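PDB 3NCO: endoglucanase FnCel5A from Fervidobacterium nodosum, which probably hydrolyses internal beta-1,4-glucosidic bonds of cellulose, as a cellulase of glycoside hydrolase family 5. Local coordinates for residues D44-D56 against K307-K320. Sequence-based numbering, arbitrary orientation.
Sequences DEYFKIIKERGFD and KTWIEPLTTSALGK
The C-terminal carboxylate oxygen OXT of K320 is gripped end-on by both terminal nitrogens of R53, NH1 at 2.9 Å and NH2 at 3.1 Å, and lies close to the guanidinium plane. NH2 also binds OE2 of E311 on its syn side, 2.7 Å away with an N-H...O angle of 155°, and NE adds a weak bond to the same oxygen. One arginine thus bridges a side-chain carboxylate and the chain terminus, whose negative charges it would offset. E311 is itself fixed by T315, whose OG1 and backbone N reach OE1 from opposite faces of the carboxylate plane.

The aliphatic part of R53 is laid over the W309 indole because chi1 (-178°) turns CG away from the backbone N and the chain then bends at chi2; CG makes a CH-pi contact 3.8 Å from the centroid of the five-membered ring. Replacing R53 with alanine is likely to leave the E311 carboxylate and the chain terminus without their shared cation and to bare part of this indole face. At the rim of the indole, a water links NE1 to the carbonyl O of I49, while CH2 packs obliquely against CE2 of F55. One face of the F55 ring receives L318, with CD2 above its centre.

G54, with positive phi, ends helix 44-53 in a Schellman motif; its carbonyl O takes a hydrogen bond from K320 NZ at 3.1 Å, which arrives in the carbonyl plane along a lone pair. The F55 and L318 side chains continue inward to strand 22-25, while helix 269-285 flanks helix 313-318 through L313 and S316. The C-terminal tail thereby packs across the C-terminal end of helix 44-53, on the outer helical layer of the TIM barrel, the (beta/alpha)8 fold of family 5 glycoside hydrolases.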
ATOM      1  N   ASP A  44      19.658  -4.059  -2.443  1.00 18.29           N
ATOM      2  CA  ASP A  44      19.500  -3.404  -3.751  1.00 18.34           C
ATOM      3  C   ASP A  44      19.074  -4.413  -4.795  1.00 18.53           C
ATOM      4  O   ASP A  44      18.326  -4.066  -5.733  1.00 19.30           O
ATOM      5  CB  ASP A  44      20.853  -2.814  -4.188  1.00 20.29           C
ATOM      6  CG  ASP A  44      21.227  -1.548  -3.420  1.00 20.52           C
ATOM      7  OD1 ASP A  44      20.479  -1.140  -2.494  1.00 23.02           O
ATOM      8  OD2 ASP A  44      22.314  -0.969  -3.774  1.00 25.60           O
ATOM      9  N   GLU A  45      19.573  -5.648  -4.686  1.00 20.26           N
ATOM     10  CA  GLU A  45      19.257  -6.708  -5.689  1.00 21.92           C
ATOM     11  C   GLU A  45      17.752  -7.017  -5.733  1.00 20.65           C
ATOM     12  O   GLU A  45      17.249  -7.485  -6.728  1.00 21.00           O
ATOM     13  CB  GLU A  45      20.033  -8.016  -5.445  1.00 22.44           C
ATOM     14  CG  GLU A  45      19.534  -8.728  -4.151  1.00 27.39           C
ATOM     15  CD  GLU A  45      20.347  -9.938  -3.700  1.00 30.65           C
ATOM     16  OE1 GLU A  45      19.921 -11.108  -3.971  1.00 35.86           O
ATOM     17  OE2 GLU A  45      21.433  -9.725  -3.059  1.00 38.26           O
ATOM     18  N   TYR A  46      17.028  -6.753  -4.641  1.00 19.02           N
ATOM     19  CA  TYR A  46      15.599  -7.071  -4.609  1.00 19.50           C
ATOM     20  C   TYR A  46      14.848  -6.390  -5.742  1.00 18.24           C
ATOM     21  O   TYR A  46      13.908  -6.975  -6.317  1.00 18.67           O
ATOM     22  CB  TYR A  46      14.975  -6.624  -3.294  1.00 18.99           C
ATOM     23  CG  TYR A  46      15.318  -7.491  -2.077  1.00 20.25           C
ATOM     24  CD1 TYR A  46      16.019  -8.694  -2.216  1.00 17.91           C
ATOM     25  CD2 TYR A  46      14.853  -7.129  -0.824  1.00 17.96           C
ATOM     26  CE1 TYR A  46      16.308  -9.494  -1.081  1.00 18.28           C
ATOM     27  CE2 TYR A  46      15.106  -7.908   0.297  1.00 17.49           C
ATOM     28  CZ  TYR A  46      15.799  -9.097   0.158  1.00 19.16           C
ATOM     29  OH  TYR A  46      16.062  -9.864   1.290  1.00 19.37           O
ATOM     30  N   PHE A  47      15.254  -5.161  -6.042  1.00 18.44           N
ATOM     31  CA  PHE A  47      14.511  -4.402  -7.107  1.00 18.15           C
ATOM     32  C   PHE A  47      14.760  -4.948  -8.518  1.00 19.19           C
ATOM     33  O   PHE A  47      13.827  -4.967  -9.368  1.00 19.65           O
ATOM     34  CB  PHE A  47      14.765  -2.906  -6.986  1.00 19.65           C
ATOM     35  CG  PHE A  47      14.336  -2.355  -5.678  1.00 17.88           C
ATOM     36  CD1 PHE A  47      12.985  -2.308  -5.342  1.00 15.98           C
ATOM     37  CD2 PHE A  47      15.269  -1.899  -4.763  1.00 19.73           C
ATOM     38  CE1 PHE A  47      12.558  -1.810  -4.081  1.00 18.17           C
ATOM     39  CE2 PHE A  47      14.875  -1.410  -3.504  1.00 18.24           C
ATOM     40  CZ  PHE A  47      13.522  -1.348  -3.176  1.00 17.93           C
ATOM     41  N   LYS A  48      15.981  -5.419  -8.769  1.00 20.47           N
ATOM     42  CA  LYS A  48      16.299  -6.062 -10.032  1.00 22.60           C
ATOM     43  C   LYS A  48      15.502  -7.363 -10.133  1.00 21.74           C
ATOM     44  O   LYS A  48      14.953  -7.667 -11.175  1.00 22.61           O
ATOM     45  CB  LYS A  48      17.822  -6.333 -10.142  1.00 22.46           C
ATOM     46  CG  LYS A  48      18.219  -7.138 -11.371  1.00 24.65           C
ATOM     47  CD  LYS A  48      19.717  -7.406 -11.370  1.00 28.38           C
ATOM     48  CE  LYS A  48      20.072  -8.372 -12.525  1.00 35.66           C
ATOM     49  NZ  LYS A  48      21.526  -8.674 -12.686  1.00 41.55           N
ATOM     50  N   ILE A  49      15.407  -8.091  -9.021  1.00 20.42           N
ATOM     51  CA  ILE A  49      14.619  -9.352  -8.945  1.00 19.95           C
ATOM     52  C   ILE A  49      13.133  -9.132  -9.210  1.00 19.12           C
ATOM     53  O   ILE A  49      12.488  -9.826  -9.994  1.00 20.09           O
ATOM     54  CB  ILE A  49      14.892 -10.007  -7.581  1.00 20.27           C
ATOM     55  CG1 ILE A  49      16.336 -10.536  -7.566  1.00 21.19           C
ATOM     56  CG2 ILE A  49      13.926 -11.130  -7.247  1.00 20.57           C
ATOM     57  CD1 ILE A  49      16.886 -10.819  -6.184  1.00 22.82           C
ATOM     58  N   ILE A  50      12.592  -8.148  -8.523  1.00 18.20           N
ATOM     59  CA  ILE A  50      11.201  -7.787  -8.735  1.00 18.68           C
ATOM     60  C   ILE A  50      10.896  -7.399 -10.185  1.00 19.22           C
ATOM     61  O   ILE A  50       9.895  -7.827 -10.773  1.00 19.03           O
ATOM     62  CB  ILE A  50      10.806  -6.641  -7.729  1.00 18.65           C
ATOM     63  CG1 ILE A  50      10.826  -7.189  -6.275  1.00 16.16           C
ATOM     64  CG2 ILE A  50       9.392  -6.023  -8.067  1.00 18.69           C
ATOM     65  CD1 ILE A  50      10.677  -6.108  -5.202  1.00 19.61           C
ATOM     66  N   LYS A  51      11.748  -6.552 -10.753  1.00 19.00           N
ATOM     67  CA  LYS A  51      11.495  -6.089 -12.126  1.00 19.85           C
ATOM     68  C   LYS A  51      11.628  -7.269 -13.074  1.00 20.26           C
ATOM     69  O   LYS A  51      10.756  -7.446 -13.926  1.00 20.91           O
ATOM     70  CB  LYS A  51      12.472  -4.982 -12.523  1.00 20.13           C
ATOM     71  CG  LYS A  51      12.298  -4.453 -14.012  1.00 20.38           C
ATOM     72  CD  LYS A  51      10.972  -3.724 -14.190  1.00 21.35           C
ATOM     73  CE  LYS A  51      10.789  -3.187 -15.641  1.00 23.97           C
ATOM     74  NZ  LYS A  51       9.585  -2.305 -15.683  1.00 24.62           N
ATOM     75  N   GLU A  52      12.687  -8.089 -12.909  1.00 19.65           N
ATOM     76  CA  GLU A  52      12.890  -9.241 -13.829  1.00 24.40           C
ATOM     77  C   GLU A  52      11.684 -10.163 -13.843  1.00 22.52           C
ATOM     78  O   GLU A  52      11.358 -10.783 -14.891  1.00 24.21           O
ATOM     79  CB  GLU A  52      14.128 -10.108 -13.477  1.00 24.55           C
ATOM     80  CG  GLU A  52      15.417  -9.383 -13.398  1.00 30.79           C
ATOM     81  CD  GLU A  52      16.613 -10.259 -12.946  1.00 32.45           C
ATOM     82  OE1 GLU A  52      17.516 -10.456 -13.811  1.00 42.72           O
ATOM     83  OE2 GLU A  52      16.682 -10.717 -11.744  1.00 41.13           O
ATOM     84  N   ARG A  53      11.052 -10.330 -12.684  1.00 21.73           N
ATOM     85  CA  ARG A  53       9.902 -11.242 -12.602  1.00 20.85           C
ATOM     86  C   ARG A  53       8.694 -10.703 -13.349  1.00 20.44           C
ATOM     87  O   ARG A  53       7.817 -11.492 -13.773  1.00 20.36           O
ATOM     88  CB  ARG A  53       9.571 -11.587 -11.142  1.00 19.91           C
ATOM     89  CG  ARG A  53       8.416 -12.574 -10.972  1.00 20.00           C
ATOM     90  CD  ARG A  53       8.720 -13.944 -11.666  1.00 19.06           C
ATOM     91  NE  ARG A  53       7.631 -14.914 -11.513  1.00 22.28           N
ATOM     92  CZ  ARG A  53       6.546 -14.936 -12.295  1.00 24.13           C
ATOM     93  NH1 ARG A  53       6.419 -14.049 -13.285  1.00 24.68           N
ATOM     94  NH2 ARG A  53       5.577 -15.839 -12.087  1.00 24.26           N
ATOM     95  N   GLY A  54       8.665  -9.376 -13.528  1.00 18.69           N
ATOM     96  CA  GLY A  54       7.667  -8.751 -14.381  1.00 20.22           C
ATOM     97  C   GLY A  54       6.687  -7.835 -13.649  1.00 19.32           C
ATOM     98  O   GLY A  54       5.731  -7.367 -14.249  1.00 20.75           O
ATOM     99  N   PHE A  55       6.941  -7.560 -12.357  1.00 18.95           N
ATOM    100  CA  PHE A  55       6.148  -6.540 -11.638  1.00 17.78           C
ATOM    101  C   PHE A  55       6.411  -5.155 -12.250  1.00 18.55           C
ATOM    102  O   PHE A  55       7.512  -4.925 -12.789  1.00 20.14           O
ATOM    103  CB  PHE A  55       6.499  -6.545 -10.137  1.00 17.10           C
ATOM    104  CG  PHE A  55       6.017  -7.795  -9.440  1.00 16.92           C
ATOM    105  CD1 PHE A  55       4.691  -7.913  -9.063  1.00 18.49           C
ATOM    106  CD2 PHE A  55       6.878  -8.863  -9.212  1.00 18.17           C
ATOM    107  CE1 PHE A  55       4.208  -9.067  -8.419  1.00 17.61           C
ATOM    108  CE2 PHE A  55       6.423 -10.049  -8.641  1.00 17.66           C
ATOM    109  CZ  PHE A  55       5.082 -10.143  -8.195  1.00 18.60           C
ATOM    110  N   ASP A  56       5.401  -4.269 -12.181  1.00 18.50           N
ATOM    111  CA  ASP A  56       5.563  -2.906 -12.699  1.00 17.86           C
ATOM    112  C   ASP A  56       5.977  -1.894 -11.652  1.00 18.74           C
ATOM    113  O   ASP A  56       6.508  -0.840 -12.002  1.00 17.55           O
ATOM    114  CB  ASP A  56       4.251  -2.419 -13.327  1.00 19.04           C
ATOM    115  CG  ASP A  56       3.731  -3.352 -14.401  1.00 19.91           C
ATOM    116  OD1 ASP A  56       4.410  -3.547 -15.426  1.00 21.58           O
ATOM    117  OD2 ASP A  56       2.630  -3.913 -14.170  1.00 22.50           O
ATOM    118  N   LYS A 307      16.382 -18.121  -3.002  1.00 22.11           N
ATOM    119  CA  LYS A 307      16.480 -17.068  -4.014  1.00 23.78           C
ATOM    120  C   LYS A 307      15.624 -17.432  -5.240  1.00 22.79           C
ATOM    121  O   LYS A 307      16.055 -17.290  -6.408  1.00 23.83           O
ATOM    122  CB  LYS A 307      17.953 -16.803  -4.390  1.00 24.16           C
ATOM    123  CG  LYS A 307      18.838 -16.539  -3.153  1.00 27.19           C
ATOM    124  CD  LYS A 307      20.311 -16.287  -3.567  1.00 29.50           C
ATOM    125  CE  LYS A 307      20.478 -14.787  -3.876  1.00 39.08           C
ATOM    126  NZ  LYS A 307      20.901 -13.961  -2.662  1.00 38.60           N
ATOM    127  N   THR A 308      14.397 -17.875  -4.946  1.00 22.36           N
ATOM    128  CA  THR A 308      13.424 -18.247  -5.979  1.00 21.57           C
ATOM    129  C   THR A 308      12.028 -17.796  -5.594  1.00 20.77           C
ATOM    130  O   THR A 308      11.693 -17.702  -4.410  1.00 21.42           O
ATOM    131  CB  THR A 308      13.401 -19.781  -6.196  1.00 22.66           C
ATOM    132  OG1 THR A 308      13.063 -20.437  -4.960  1.00 24.61           O
ATOM    133  CG2 THR A 308      14.777 -20.268  -6.668  1.00 24.43           C
ATOM    134  N   TRP A 309      11.218 -17.547  -6.610  1.00 20.73           N
ATOM    135  CA  TRP A 309       9.797 -17.250  -6.384  1.00 19.82           C
ATOM    136  C   TRP A 309       8.975 -18.511  -6.069  1.00 20.95           C
ATOM    137  O   TRP A 309       9.222 -19.581  -6.644  1.00 21.48           O
ATOM    138  CB  TRP A 309       9.212 -16.582  -7.620  1.00 20.93           C
ATOM    139  CG  TRP A 309       9.851 -15.251  -7.919  1.00 19.58           C
ATOM    140  CD1 TRP A 309      10.924 -15.016  -8.762  1.00 21.18           C
ATOM    141  CD2 TRP A 309       9.462 -13.983  -7.399  1.00 19.50           C
ATOM    142  NE1 TRP A 309      11.216 -13.663  -8.766  1.00 22.11           N
ATOM    143  CE2 TRP A 309      10.335 -13.013  -7.946  1.00 21.65           C
ATOM    144  CE3 TRP A 309       8.451 -13.567  -6.526  1.00 20.73           C
ATOM    145  CZ2 TRP A 309      10.233 -11.648  -7.631  1.00 19.17           C
ATOM    146  CZ3 TRP A 309       8.363 -12.218  -6.194  1.00 17.87           C
ATOM    147  CH2 TRP A 309       9.229 -11.268  -6.769  1.00 20.30           C
ATOM    148  N   ILE A 310       8.057 -18.386  -5.116  1.00 20.17           N
ATOM    149  CA  ILE A 310       7.119 -19.437  -4.788  1.00 22.34           C
ATOM    150  C   ILE A 310       6.097 -19.465  -5.906  1.00 21.93           C
ATOM    151  O   ILE A 310       5.486 -18.443  -6.235  1.00 21.31           O
ATOM    152  CB  ILE A 310       6.439 -19.172  -3.420  1.00 22.35           C
ATOM    153  CG1 ILE A 310       7.517 -19.131  -2.323  1.00 24.07           C
ATOM    154  CG2 ILE A 310       5.364 -20.251  -3.090  1.00 25.91           C
ATOM    155  CD1 ILE A 310       7.068 -18.360  -1.076  1.00 23.50           C
ATOM    156  N   GLU A 311       5.959 -20.637  -6.523  1.00 23.08           N
ATOM    157  CA  GLU A 311       5.061 -20.802  -7.657  1.00 23.90           C
ATOM    158  C   GLU A 311       4.118 -21.969  -7.378  1.00 23.48           C
ATOM    159  O   GLU A 311       4.524 -22.965  -6.768  1.00 24.05           O
ATOM    160  CB  GLU A 311       5.860 -21.135  -8.935  1.00 24.80           C
ATOM    161  CG  GLU A 311       6.696 -19.992  -9.489  1.00 25.57           C
ATOM    162  CD  GLU A 311       5.880 -18.810 -10.016  1.00 24.22           C
ATOM    163  OE1 GLU A 311       4.638 -18.906 -10.066  1.00 24.93           O
ATOM    164  OE2 GLU A 311       6.494 -17.782 -10.387  1.00 24.71           O
ATOM    165  N   PRO A 312       2.876 -21.880  -7.879  1.00 23.00           N
ATOM    166  CA  PRO A 312       2.310 -20.793  -8.694  1.00 22.22           C
ATOM    167  C   PRO A 312       1.732 -19.584  -7.944  1.00 21.90           C
ATOM    168  O   PRO A 312       1.071 -18.740  -8.577  1.00 21.57           O
ATOM    169  CB  PRO A 312       1.193 -21.506  -9.474  1.00 23.93           C
ATOM    170  CG  PRO A 312       0.714 -22.558  -8.519  1.00 23.17           C
ATOM    171  CD  PRO A 312       1.923 -22.997  -7.724  1.00 23.22           C
ATOM    172  N   LEU A 313       1.984 -19.482  -6.637  1.00 20.91           N
ATOM    173  CA  LEU A 313       1.487 -18.309  -5.907  1.00 20.16           C
ATOM    174  C   LEU A 313       1.888 -17.001  -6.590  1.00 19.59           C
ATOM    175  O   LEU A 313       1.063 -16.077  -6.672  1.00 20.31           O
ATOM    176  CB  LEU A 313       1.948 -18.282  -4.447  1.00 18.74           C
ATOM    177  CG  LEU A 313       1.318 -17.175  -3.576  1.00 18.23           C
ATOM    178  CD1 LEU A 313      -0.190 -17.363  -3.504  1.00 20.50           C
ATOM    179  CD2 LEU A 313       1.948 -17.250  -2.183  1.00 16.39           C
ATOM    180  N   THR A 314       3.149 -16.907  -7.027  1.00 19.27           N
ATOM    181  CA  THR A 314       3.632 -15.646  -7.636  1.00 19.35           C
ATOM    182  C   THR A 314       2.867 -15.349  -8.896  1.00 19.08           C
ATOM    183  O   THR A 314       2.452 -14.212  -9.136  1.00 19.80           O
ATOM    184  CB  THR A 314       5.169 -15.660  -7.857  1.00 20.04           C
ATOM    185  OG1 THR A 314       5.808 -15.786  -6.576  1.00 19.41           O
ATOM    186  CG2 THR A 314       5.656 -14.388  -8.562  1.00 20.55           C
ATOM    187  N   THR A 315       2.678 -16.393  -9.700  1.00 19.72           N
ATOM    188  CA  THR A 315       1.867 -16.239 -10.926  1.00 20.34           C
ATOM    189  C   THR A 315       0.420 -15.830 -10.598  1.00 20.62           C
ATOM    190  O   THR A 315      -0.189 -15.022 -11.310  1.00 22.04           O
ATOM    191  CB  THR A 315       1.942 -17.523 -11.778  1.00 22.09           C
ATOM    192  OG1 THR A 315       3.323 -17.775 -12.093  1.00 23.62           O
ATOM    193  CG2 THR A 315       1.134 -17.376 -13.066  1.00 22.13           C
ATOM    194  N   SER A 316      -0.124 -16.365  -9.509  1.00 20.54           N
ATOM    195  CA  SER A 316      -1.455 -15.878  -9.030  1.00 20.33           C
ATOM    196  C   SER A 316      -1.519 -14.383  -8.771  1.00 20.76           C
ATOM    197  O   SER A 316      -2.535 -13.744  -9.107  1.00 21.84           O
ATOM    198  CB  SER A 316      -1.907 -16.586  -7.747  1.00 20.14           C
ATOM    199  OG  SER A 316      -2.303 -17.936  -8.052  1.00 21.55           O
ATOM    200  N   ALA A 317      -0.451 -13.851  -8.159  1.00 20.13           N
ATOM    201  CA  ALA A 317      -0.424 -12.416  -7.815  1.00 19.33           C
ATOM    202  C   ALA A 317      -0.161 -11.511  -9.022  1.00 19.98           C
ATOM    203  O   ALA A 317      -0.555 -10.323  -9.030  1.00 21.02           O
ATOM    204  CB  ALA A 317       0.668 -12.142  -6.735  1.00 18.76           C
ATOM    205  N   LEU A 318       0.610 -12.033  -9.976  1.00 20.07           N
ATOM    206  CA  LEU A 318       1.127 -11.218 -11.083  1.00 21.94           C
ATOM    207  C   LEU A 318       0.357 -11.410 -12.377  1.00 22.98           C
ATOM    208  O   LEU A 318       0.155 -10.461 -13.153  1.00 23.34           O
ATOM    209  CB  LEU A 318       2.623 -11.471 -11.266  1.00 22.94           C
ATOM    210  CG  LEU A 318       3.351 -10.673 -12.336  1.00 21.43           C
ATOM    211  CD1 LEU A 318       3.110  -9.198 -12.130  1.00 23.40           C
ATOM    212  CD2 LEU A 318       4.863 -11.026 -12.306  1.00 24.76           C
ATOM    213  N   GLY A 319      -0.074 -12.645 -12.618  1.00 22.63           N
ATOM    214  CA  GLY A 319      -0.863 -12.953 -13.807  1.00 25.17           C
ATOM    215  C   GLY A 319      -0.058 -13.361 -15.010  1.00 27.45           C
ATOM    216  O   GLY A 319      -0.628 -13.571 -16.079  1.00 28.40           O
ATOM    217  N   LYS A 320       1.261 -13.490 -14.830  1.00 27.82           N
ATOM    218  CA  LYS A 320       2.150 -13.980 -15.873  1.00 30.16           C
ATOM    219  C   LYS A 320       3.401 -14.626 -15.245  1.00 29.74           C
ATOM    220  O   LYS A 320       4.153 -15.366 -15.932  1.00 30.30           O
ATOM    221  CB  LYS A 320       2.511 -12.841 -16.832  1.00 30.28           C
ATOM    222  CG  LYS A 320       3.220 -11.677 -16.135  1.00 31.07           C
ATOM    223  CD  LYS A 320       3.485 -10.505 -17.074  1.00 33.13           C
ATOM    224  CE  LYS A 320       4.150  -9.400 -16.253  1.00 36.85           C
ATOM    225  NZ  LYS A 320       4.780  -8.297 -17.058  1.00 41.87           N
ATOM    226  OXT LYS A 320       3.660 -14.486 -14.038  1.00 27.66           O
TER
HETATM  227  O   HOH W   1      13.236 -12.501 -10.682  1.00 20.48           O
HETATM  228  O   HOH W   2       5.700  -6.070 -16.880  1.00 44.38           O